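Side-chain contacts in periplasmic binding protein (Sulfurospirillum deleyianum, PDB 4PAG), which probably captures a solute in the periplasm, perhaps an iron-siderophore or related metal complex, and delivers it to an ABC transporter: residues G72-H75 with I79-L82; D123-P128 with T153-L158; F266-R271 with R277-H282. All coordinates share one frame; numbering follows the deposited sequence. Where two conformers were deposited one is given.

In the fold
The three contacts follow one another along the chain, each closing before the next opens. Interaction 1 closes a short turn between helices 63-66 and 82-88, its centre about 18 Å from the centre of the chain. Interaction 2 spans 24 residues, nearly all of them helical, and brings the start of helix 127-138 against helix 141-163. Interaction 3 folds the loop after strand 258-260 back on helix 277-288. Interactions 2 and 3 touch: Leu-158 packs on Ala-281 and His-282 probably hydrogen-bonds Tyr-154 O, tying helix 141-163 to helix 277-288, while Ser-124, just ahead of helix 127-138, packs on Arg-277. Interaction 1 stands apart, its nearest atoms about 8 Å from interaction 3.

Interaction 1 (G72-H75 with I79-L82)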
loop_
_atom_site.group_PDB
_atom_site.type_symbol
_atom_site.label_atom_id
_atom_site.label_comp_id
_atom_site.label_asym_id
_atom_site.label_seq_id
_atom_site.Cartn_x
_atom_site.Cartn_y
_atom_site.Cartn_z
ATOM N N GLY A 72 -12.101 -9.181 -10.022
ATOM C CA GLY A 72 -12.506 -9.062 -8.630
ATOM C C GLY A 72 -11.445 -9.590 -7.687
ATOM O O GLY A 72 -10.333 -9.918 -8.101
ATOM N N GLY A 73 -11.786 -9.677 -6.412
ATOM C CA GLY A 73 -10.834 -10.094 -5.401
ATOM C C GLY A 73 -11.438 -10.108 -4.015
ATOM O O GLY A 73 -12.601 -9.722 -3.824
ATOM N N TRP A 74 -10.636 -10.560 -3.051
ATOM C CA TRP A 74 -11.037 -10.628 -1.653
ATOM C C TRP A 74 -10.435 -9.439 -0.924
ATOM O O TRP A 74 -9.288 -9.499 -0.474
ATOM C CB TRP A 74 -10.534 -11.919 -1.014
ATOM C CG TRP A 74 -11.139 -13.188 -1.543
ATOM C CD1 TRP A 74 -12.242 -13.829 -1.059
ATOM C CD2 TRP A 74 -10.652 -13.988 -2.623
ATOM N NE1 TRP A 74 -12.473 -14.983 -1.775
ATOM C CE2 TRP A 74 -11.512 -15.103 -2.742
ATOM C CE3 TRP A 74 -9.578 -13.871 -3.506
ATOM C CZ2 TRP A 74 -11.329 -16.095 -3.715
ATOM C CZ3 TRP A 74 -9.394 -14.859 -4.474
ATOM C CH2 TRP A 74 -10.268 -15.957 -4.568
ATOM N N HIS A 75 -11.202 -8.357 -0.835
ATOM C CA HIS A 75 -10.771 -7.129 -0.159
ATOM C C HIS A 75 -11.957 -6.157 -0.070
ATOM O O HIS A 75 -13.004 -6.377 -0.689
ATOM C CB HIS A 75 -9.579 -6.478 -0.885
ATOM C CG HIS A 75 -9.847 -6.190 -2.321
ATOM N ND1 HIS A 75 -9.998 -4.911 -2.809
ATOM C CD2 HIS A 75 -10.039 -7.022 -3.371
ATOM C CE1 HIS A 75 -10.252 -4.967 -4.103
ATOM N NE2 HIS A 75 -10.289 -6.237 -4.467
ATOM N N ILE A 79 -15.584 -8.384 -4.359
ATOM C CA ILE A 79 -15.848 -9.822 -4.235
ATOM C C ILE A 79 -15.188 -10.499 -5.450
ATOM O O ILE A 79 -15.074 -9.871 -6.501
ATOM C CB ILE A 79 -17.377 -10.084 -4.195
ATOM C CG1 ILE A 79 -17.676 -11.560 -3.909
ATOM C CG2 ILE A 79 -18.048 -9.617 -5.489
ATOM C CD1 ILE A 79 -19.136 -11.861 -3.639
ATOM N N PRO A 80 -14.716 -11.754 -5.314
ATOM C CA PRO A 80 -14.065 -12.384 -6.471
ATOM C C PRO A 80 -15.032 -12.899 -7.538
ATOM O O PRO A 80 -16.130 -13.344 -7.213
ATOM C CB PRO A 80 -13.316 -13.563 -5.845
ATOM C CG PRO A 80 -14.142 -13.912 -4.660
ATOM C CD PRO A 80 -14.580 -12.589 -4.106
ATOM N N ASN A 81 -14.612 -12.840 -8.799
ATOM C CA ASN A 81 -15.325 -13.512 -9.888
ATOM C C ASN A 81 -14.802 -14.946 -10.008
ATOM O O ASN A 81 -13.924 -15.233 -10.823
ATOM C CB ASN A 81 -15.136 -12.750 -11.203
ATOM C CG ASN A 81 -16.043 -13.248 -12.310
ATOM O OD1 ASN A 81 -16.568 -14.364 -12.262
ATOM N ND2 ASN A 81 -16.217 -12.423 -13.331
ATOM N N LEU A 82 -15.347 -15.834 -9.183
ATOM C CA LEU A 82 -14.842 -17.209 -9.066
ATOM C C LEU A 82 -14.877 -17.992 -10.387
ATOM O O LEU A 82 -13.911 -18.686 -10.727
ATOM C CB LEU A 82 -15.601 -17.954 -7.957
ATOM C CG LEU A 82 -15.428 -17.378 -6.536
ATOM C CD1 LEU A 82 -16.200 -18.172 -5.486
ATOM C CD2 LEU A 82 -13.961 -17.303 -6.144
#
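One face of the Trp-74 indole carries the ring of Pro-80, whose CG stands 3.7 Å from the centroid of the five-membered ring and 26° off its normal, a CH-pi contact. Pro-80 CG lies over the CE2-NE1 side, 3.5 Å from Trp-74 CE2 and offset toward the rim, while CB reaches toward CZ2. Leu-82 crosses the indole side chain at about a right angle and brings CD2 to 3.8 Å from Trp-74 CZ2. Trp-74 has CG anti to its carbonyl carbon (chi1 -66°), which turns the indole toward Pro-80; NE1 donates to Asp-108 on helix 99-112. The backbones also approach each other. Gly-73 N makes a weak hydrogen bond of 3.3 Å to Ile-79 O, and Gly-72 CA lies 3.4 Å from the same oxygen in a CA-H...O contact. Glycine suits position 72 because a beta carbon there would strike Ile-79 O, and its phi of 73° is one that other residues seldom adopt. Asn-81 OD1 caps Ala-84 N, so this loop leads straight into N-capped helix 82-88, packed against helix 99-112. The contact probably owes more to packing and to CG hydrogens meeting the electron-rich indole face than to hydrogen bonding.

Interaction 2 (D123-P128 with T153-L158); sequences DSQNYP and TYLDEL
Leu-155 carries this contact from helix 141-163, pointing its side chain at the turn that leads into helix 127-138. Its CG is anti to the carbonyl carbon (chi1 -70°), and both methyls lie against Ser-124. CD1 comes to 3.4 Å from Ser-124 O and 3.7 Å from Pro-128 CD, while CD2 lies 4.3 Å from Ser-124 CB. Leucine fits because its two methyls pack in this buried place against Ser-124 and Pro-128, with Leu-197 of helix 193-197 alongside. In the conformer given, Gln-125 NE2 is 3.6 Å from Leu-155 CB, for the bent glutamine chain (chi2 -88°) runs past the leucine in the opposite direction. The backbone of Leu-155 contributes as well: a water donates to its O at 2.8 Å and, in that same conformer, to Gln-125 OE1 at 2.6 Å. Within the first segment, Asp-123 OD1 accepts from Gln-125 N at 3.1 Å, an Asx turn that steadies the backbone bearing the glutamine. The lead-in to one helix is thus packed on the next helix of the chain by van der Waals contact of leucine methyls with Pro-128 and the Ser-124 carbonyl, without direct hydrogen bonds; any water bridge depends on the glutamine conformer.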
loop_
_atom_site.group_PDB
_atom_site.type_symbol
_atom_site.label_atom_id
_atom_site.label_comp_id
_atom_site.label_asym_id
_atom_site.label_seq_id
_atom_site.Cartn_x
_atom_site.Cartn_y
_atom_site.Cartn_z
ATOM N N ASP A 123 2.877 -6.068 8.274
ATOM C CA ASP A 123 4.066 -5.370 8.745
ATOM C C ASP A 123 4.915 -5.078 7.520
ATOM O O ASP A 123 5.369 -6.000 6.851
ATOM C CB ASP A 123 4.839 -6.243 9.740
ATOM C CG ASP A 123 5.981 -5.497 10.441
ATOM O OD1 ASP A 123 6.438 -4.422 9.963
ATOM O OD2 ASP A 123 6.433 -6.012 11.489
ATOM N N SER A 124 5.132 -3.796 7.225
ATOM C CA SER A 124 5.885 -3.413 6.034
ATOM C C SER A 124 7.341 -3.911 6.058
ATOM O O SER A 124 7.964 -4.059 5.001
ATOM C CB SER A 124 5.825 -1.893 5.812
ATOM O OG SER A 124 4.504 -1.458 5.479
ATOM N N GLN A 125 7.874 -4.171 7.249
ATOM C CA GLN A 125 9.211 -4.741 7.378
ATOM C C GLN A 125 9.301 -6.128 6.721
ATOM O O GLN A 125 10.395 -6.593 6.418
ATOM C CB GLN A 125 9.636 -4.809 8.852
ATOM C CG GLN A 125 9.472 -3.498 9.621
ATOM C CD GLN A 125 10.682 -2.583 9.539
ATOM O OE1 GLN A 125 10.727 -1.542 10.190
ATOM N NE2 GLN A 125 11.679 -2.982 8.772
ATOM N N ASN A 126 8.155 -6.774 6.489
ATOM C CA ASN A 126 8.114 -8.067 5.783
ATOM C C ASN A 126 8.302 -7.994 4.257
ATOM O O ASN A 126 8.475 -9.031 3.619
ATOM C CB ASN A 126 6.795 -8.804 6.046
ATOM C CG ASN A 126 6.631 -9.244 7.484
ATOM O OD1 ASN A 126 7.557 -9.171 8.293
ATOM N ND2 ASN A 126 5.439 -9.708 7.809
ATOM N N TYR A 127 8.258 -6.804 3.657
ATOM C CA TYR A 127 8.315 -6.734 2.188
ATOM C C TYR A 127 9.550 -7.395 1.542
ATOM O O TYR A 127 9.404 -8.094 0.545
ATOM C CB TYR A 127 8.084 -5.306 1.667
ATOM C CG TYR A 127 6.601 -4.973 1.600
ATOM C CD1 TYR A 127 5.750 -5.683 0.755
ATOM C CD2 TYR A 127 6.048 -3.986 2.401
ATOM C CE1 TYR A 127 4.389 -5.409 0.707
ATOM C CE2 TYR A 127 4.691 -3.704 2.355
ATOM C CZ TYR A 127 3.863 -4.419 1.512
ATOM O OH TYR A 127 2.509 -4.131 1.476
ATOM N N PRO A 128 10.752 -7.214 2.112
ATOM C CA PRO A 128 11.901 -7.875 1.483
ATOM C C PRO A 128 11.749 -9.399 1.378
ATOM O O PRO A 128 11.931 -9.962 0.297
ATOM C CB PRO A 128 13.073 -7.486 2.387
ATOM C CG PRO A 128 12.651 -6.189 3.012
ATOM C CD PRO A 128 11.168 -6.333 3.220
ATOM N N THR A 153 16.930 -1.782 2.554
ATOM C CA THR A 153 17.693 -0.571 2.859
ATOM C C THR A 153 16.794 0.566 3.327
ATOM O O THR A 153 17.061 1.184 4.356
ATOM C CB THR A 153 18.490 -0.109 1.630
ATOM O OG1 THR A 153 19.416 -1.137 1.282
ATOM C CG2 THR A 153 19.250 1.190 1.903
ATOM N N TYR A 154 15.732 0.836 2.577
ATOM C CA TYR A 154 14.820 1.933 2.925
ATOM C C TYR A 154 14.159 1.687 4.277
ATOM O O TYR A 154 14.060 2.598 5.109
ATOM C CB TYR A 154 13.754 2.116 1.845
ATOM C CG TYR A 154 14.184 2.917 0.647
ATOM C CD1 TYR A 154 15.484 2.851 0.152
ATOM C CD2 TYR A 154 13.277 3.728 -0.015
ATOM C CE1 TYR A 154 15.862 3.585 -0.964
ATOM C CE2 TYR A 154 13.642 4.460 -1.127
ATOM C CZ TYR A 154 14.931 4.388 -1.599
ATOM O OH TYR A 154 15.277 5.124 -2.705
ATOM N N LEU A 155 13.723 0.455 4.501
ATOM C CA LEU A 155 13.076 0.091 5.759
ATOM C C LEU A 155 14.024 0.191 6.964
ATOM O O LEU A 155 13.628 0.669 8.035
ATOM C CB LEU A 155 12.477 -1.312 5.653
ATOM C CG LEU A 155 11.262 -1.403 4.723
ATOM C CD1 LEU A 155 11.026 -2.844 4.288
ATOM C CD2 LEU A 155 10.009 -0.822 5.372
ATOM N N ASP A 156 15.271 -0.245 6.785
ATOM C CA ASP A 156 16.284 -0.155 7.849
ATOM C C ASP A 156 16.630 1.299 8.173
ATOM O O ASP A 156 16.759 1.663 9.338
ATOM C CB ASP A 156 17.557 -0.914 7.454
ATOM C CG ASP A 156 17.370 -2.429 7.454
ATOM O OD1 ASP A 156 16.324 -2.917 7.940
ATOM O OD2 ASP A 156 18.279 -3.139 6.962
ATOM N N GLU A 157 16.783 2.125 7.143
ATOM C CA GLU A 157 17.046 3.552 7.335
ATOM C C GLU A 157 15.942 4.220 8.135
ATOM O O GLU A 157 16.208 5.024 9.027
ATOM C CB GLU A 157 17.161 4.274 5.995
ATOM C CG GLU A 157 18.440 4.000 5.237
ATOM C CD GLU A 157 18.392 4.540 3.824
ATOM O OE1 GLU A 157 17.278 4.843 3.328
ATOM O OE2 GLU A 157 19.470 4.668 3.209
ATOM N N LEU A 158 14.701 3.911 7.782
ATOM C CA LEU A 158 13.555 4.492 8.464
ATOM C C LEU A 158 13.478 4.028 9.914
ATOM O O LEU A 158 13.222 4.837 10.806
ATOM C CB LEU A 158 12.247 4.165 7.735
ATOM C CG LEU A 158 10.994 4.849 8.305
ATOM C CD1 LEU A 158 11.100 6.366 8.216
ATOM C CD2 LEU A 158 9.768 4.349 7.564
HETATM O O HOH W 1 10.953 0.771 8.930
#

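Interaction 3 (F266-R271 with R277-H282); sequences FNWTDR and RILGAH
The loop after strand 258-260 turns back onto the first turns of helix 277-288, and Arg-277 at the start of that helix grips its backbone. NE and NH2 both donate to Thr-269 O, at 2.9 Å and 2.8 Å, a side-on grip on a single oxygen that lies close to the guanidinium plane. The two nitrogens meet it differently: NH2 is in the carbonyl plane, whereas NE stands well above it. The chain is extended from CG to NE, giving arginine the reach to span the gap, and NH2 also donates to Phe-190 O. Asp-270 OD1, 4.0 Å from Arg-277 NH2, is too far for a salt bridge but probably adds a modest electrostatic attraction; it hydrogen-bonds His-191. On the helix side, Leu-279 sets CD2 over the Trp-268 indole, 3.9 Å from the centroid of the six-membered ring and 17° off its normal. Trp-268 NE1 is bonded to Tyr-305 OH. Gly-280 lets the loop come close, since a beta carbon would clash with Trp-268 O. That buried oxygen has no conventional partner, and the CA-H...O contact from Gly-280 CA at 3.4 Å is a weak substitute. Within the loop, Asn-267 OD1 accepts from Thr-269 N at 3.0 Å, an Asx turn, and also from Asp-270 N, which fits an Asx motif, here shaping a loop whose Trp-268 side chain lies about 8 Å from the bound histidine.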
loop_
_atom_site.group_PDB
_atom_site.type_symbol
_atom_site.label_atom_id
_atom_site.label_comp_id
_atom_site.label_asym_id
_atom_site.label_seq_id
_atom_site.Cartn_x
_atom_site.Cartn_y
_atom_site.Cartn_z
ATOM N N PHE A 266 0.190 4.032 -8.144
ATOM C CA PHE A 266 -0.420 3.334 -7.027
ATOM C C PHE A 266 -0.331 4.251 -5.806
ATOM O O PHE A 266 0.637 4.999 -5.650
ATOM C CB PHE A 266 0.333 2.044 -6.687
ATOM C CG PHE A 266 0.463 1.052 -7.810
ATOM C CD1 PHE A 266 -0.516 0.907 -8.797
ATOM C CD2 PHE A 266 1.556 0.186 -7.829
ATOM C CE1 PHE A 266 -0.375 -0.052 -9.799
ATOM C CE2 PHE A 266 1.693 -0.774 -8.820
ATOM C CZ PHE A 266 0.723 -0.897 -9.804
ATOM N N ASN A 267 -1.318 4.162 -4.927
ATOM C CA ASN A 267 -1.341 4.984 -3.711
ATOM C C ASN A 267 -0.120 4.718 -2.830
ATOM O O ASN A 267 0.261 3.559 -2.608
ATOM C CB ASN A 267 -2.618 4.691 -2.941
ATOM C CG ASN A 267 -2.965 5.774 -1.939
ATOM O OD1 ASN A 267 -2.332 5.898 -0.876
ATOM N ND2 ASN A 267 -3.994 6.551 -2.255
ATOM N N TRP A 268 0.497 5.792 -2.332
ATOM C CA TRP A 268 1.711 5.682 -1.535
ATOM C C TRP A 268 1.489 5.117 -0.128
ATOM O O TRP A 268 2.445 4.644 0.475
ATOM C CB TRP A 268 2.439 7.039 -1.430
ATOM C CG TRP A 268 3.186 7.441 -2.670
ATOM C CD1 TRP A 268 3.002 6.960 -3.938
ATOM C CD2 TRP A 268 4.215 8.430 -2.766
ATOM N NE1 TRP A 268 3.863 7.572 -4.804
ATOM C CE2 TRP A 268 4.615 8.484 -4.115
ATOM C CE3 TRP A 268 4.839 9.276 -1.842
ATOM C CZ2 TRP A 268 5.619 9.346 -4.563
ATOM C CZ3 TRP A 268 5.831 10.130 -2.293
ATOM C CH2 TRP A 268 6.205 10.160 -3.637
ATOM N N THR A 269 0.265 5.157 0.402
ATOM C CA THR A 269 0.045 4.727 1.801
ATOM C C THR A 269 -1.110 3.759 2.092
ATOM O O THR A 269 -1.062 3.059 3.104
ATOM C CB THR A 269 -0.069 5.939 2.767
ATOM O OG1 THR A 269 -1.348 6.571 2.629
ATOM C CG2 THR A 269 1.024 6.952 2.498
ATOM N N ASP A 270 -2.121 3.687 1.225
ATOM C CA ASP A 270 -3.361 2.969 1.554
ATOM C C ASP A 270 -4.276 2.829 0.320
ATOM O O ASP A 270 -4.090 3.529 -0.670
ATOM C CB ASP A 270 -4.087 3.751 2.657
ATOM C CG ASP A 270 -5.192 2.965 3.327
ATOM O OD1 ASP A 270 -5.214 1.718 3.222
ATOM O OD2 ASP A 270 -6.040 3.607 3.987
ATOM N N ARG A 271 -5.247 1.915 0.372
ATOM C CA ARG A 271 -6.286 1.825 -0.655
ATOM C C ARG A 271 -5.678 1.552 -2.040
ATOM O O ARG A 271 -6.003 2.228 -3.009
ATOM C CB ARG A 271 -7.136 3.119 -0.687
ATOM C CG ARG A 271 -7.594 3.632 0.668
ATOM C CD ARG A 271 -8.481 2.644 1.423
ATOM N NE ARG A 271 -8.653 3.040 2.820
ATOM C CZ ARG A 271 -9.500 2.473 3.682
ATOM N NH1 ARG A 271 -10.306 1.485 3.309
ATOM N NH2 ARG A 271 -9.550 2.907 4.933
ATOM N N ARG A 277 4.526 1.518 0.277
ATOM C CA ARG A 277 4.840 2.022 1.624
ATOM C C ARG A 277 6.333 2.100 1.927
ATOM O O ARG A 277 6.757 2.894 2.778
ATOM C CB ARG A 277 4.140 1.180 2.682
ATOM C CG ARG A 277 2.641 1.390 2.694
ATOM C CD ARG A 277 1.890 0.303 3.448
ATOM N NE ARG A 277 0.525 0.754 3.663
ATOM C CZ ARG A 277 -0.367 0.194 4.469
ATOM N NH1 ARG A 277 -0.083 -0.910 5.161
ATOM N NH2 ARG A 277 -1.574 0.754 4.575
ATOM N N ILE A 278 7.124 1.282 1.235
ATOM C CA ILE A 278 8.579 1.392 1.280
ATOM C C ILE A 278 9.020 2.848 1.052
ATOM O O ILE A 278 9.906 3.351 1.743
ATOM C CB ILE A 278 9.213 0.457 0.233
ATOM C CG1 ILE A 278 9.022 -0.996 0.674
ATOM C CG2 ILE A 278 10.691 0.759 0.040
ATOM C CD1 ILE A 278 9.049 -1.988 -0.473
ATOM N N LEU A 279 8.382 3.511 0.090
ATOM C CA LEU A 279 8.627 4.923 -0.190
ATOM C C LEU A 279 7.674 5.818 0.599
ATOM O O LEU A 279 8.084 6.849 1.143
ATOM C CB LEU A 279 8.460 5.193 -1.683
ATOM C CG LEU A 279 8.585 6.642 -2.146
ATOM C CD1 LEU A 279 10.001 7.139 -1.946
ATOM C CD2 LEU A 279 8.178 6.757 -3.607
ATOM N N GLY A 280 6.403 5.432 0.646
ATOM C CA GLY A 280 5.378 6.238 1.298
ATOM C C GLY A 280 5.648 6.542 2.755
ATOM O O GLY A 280 5.346 7.635 3.226
ATOM N N ALA A 281 6.206 5.578 3.486
ATOM C CA ALA A 281 6.536 5.806 4.898
ATOM C C ALA A 281 7.667 6.828 5.044
ATOM O O ALA A 281 7.679 7.611 5.995
ATOM C CB ALA A 281 6.890 4.505 5.584
ATOM N N HIS A 282 8.600 6.839 4.097
ATOM C CA HIS A 282 9.630 7.887 4.068
ATOM C C HIS A 282 9.022 9.256 3.793
ATOM O O HIS A 282 9.360 10.248 4.461
ATOM C CB HIS A 282 10.721 7.581 3.044
ATOM C CG HIS A 282 11.807 6.708 3.577
ATOM N ND1 HIS A 282 12.864 7.204 4.306
ATOM C CD2 HIS A 282 11.991 5.369 3.507
ATOM C CE1 HIS A 282 13.658 6.209 4.657
ATOM N NE2 HIS A 282 13.149 5.085 4.184
#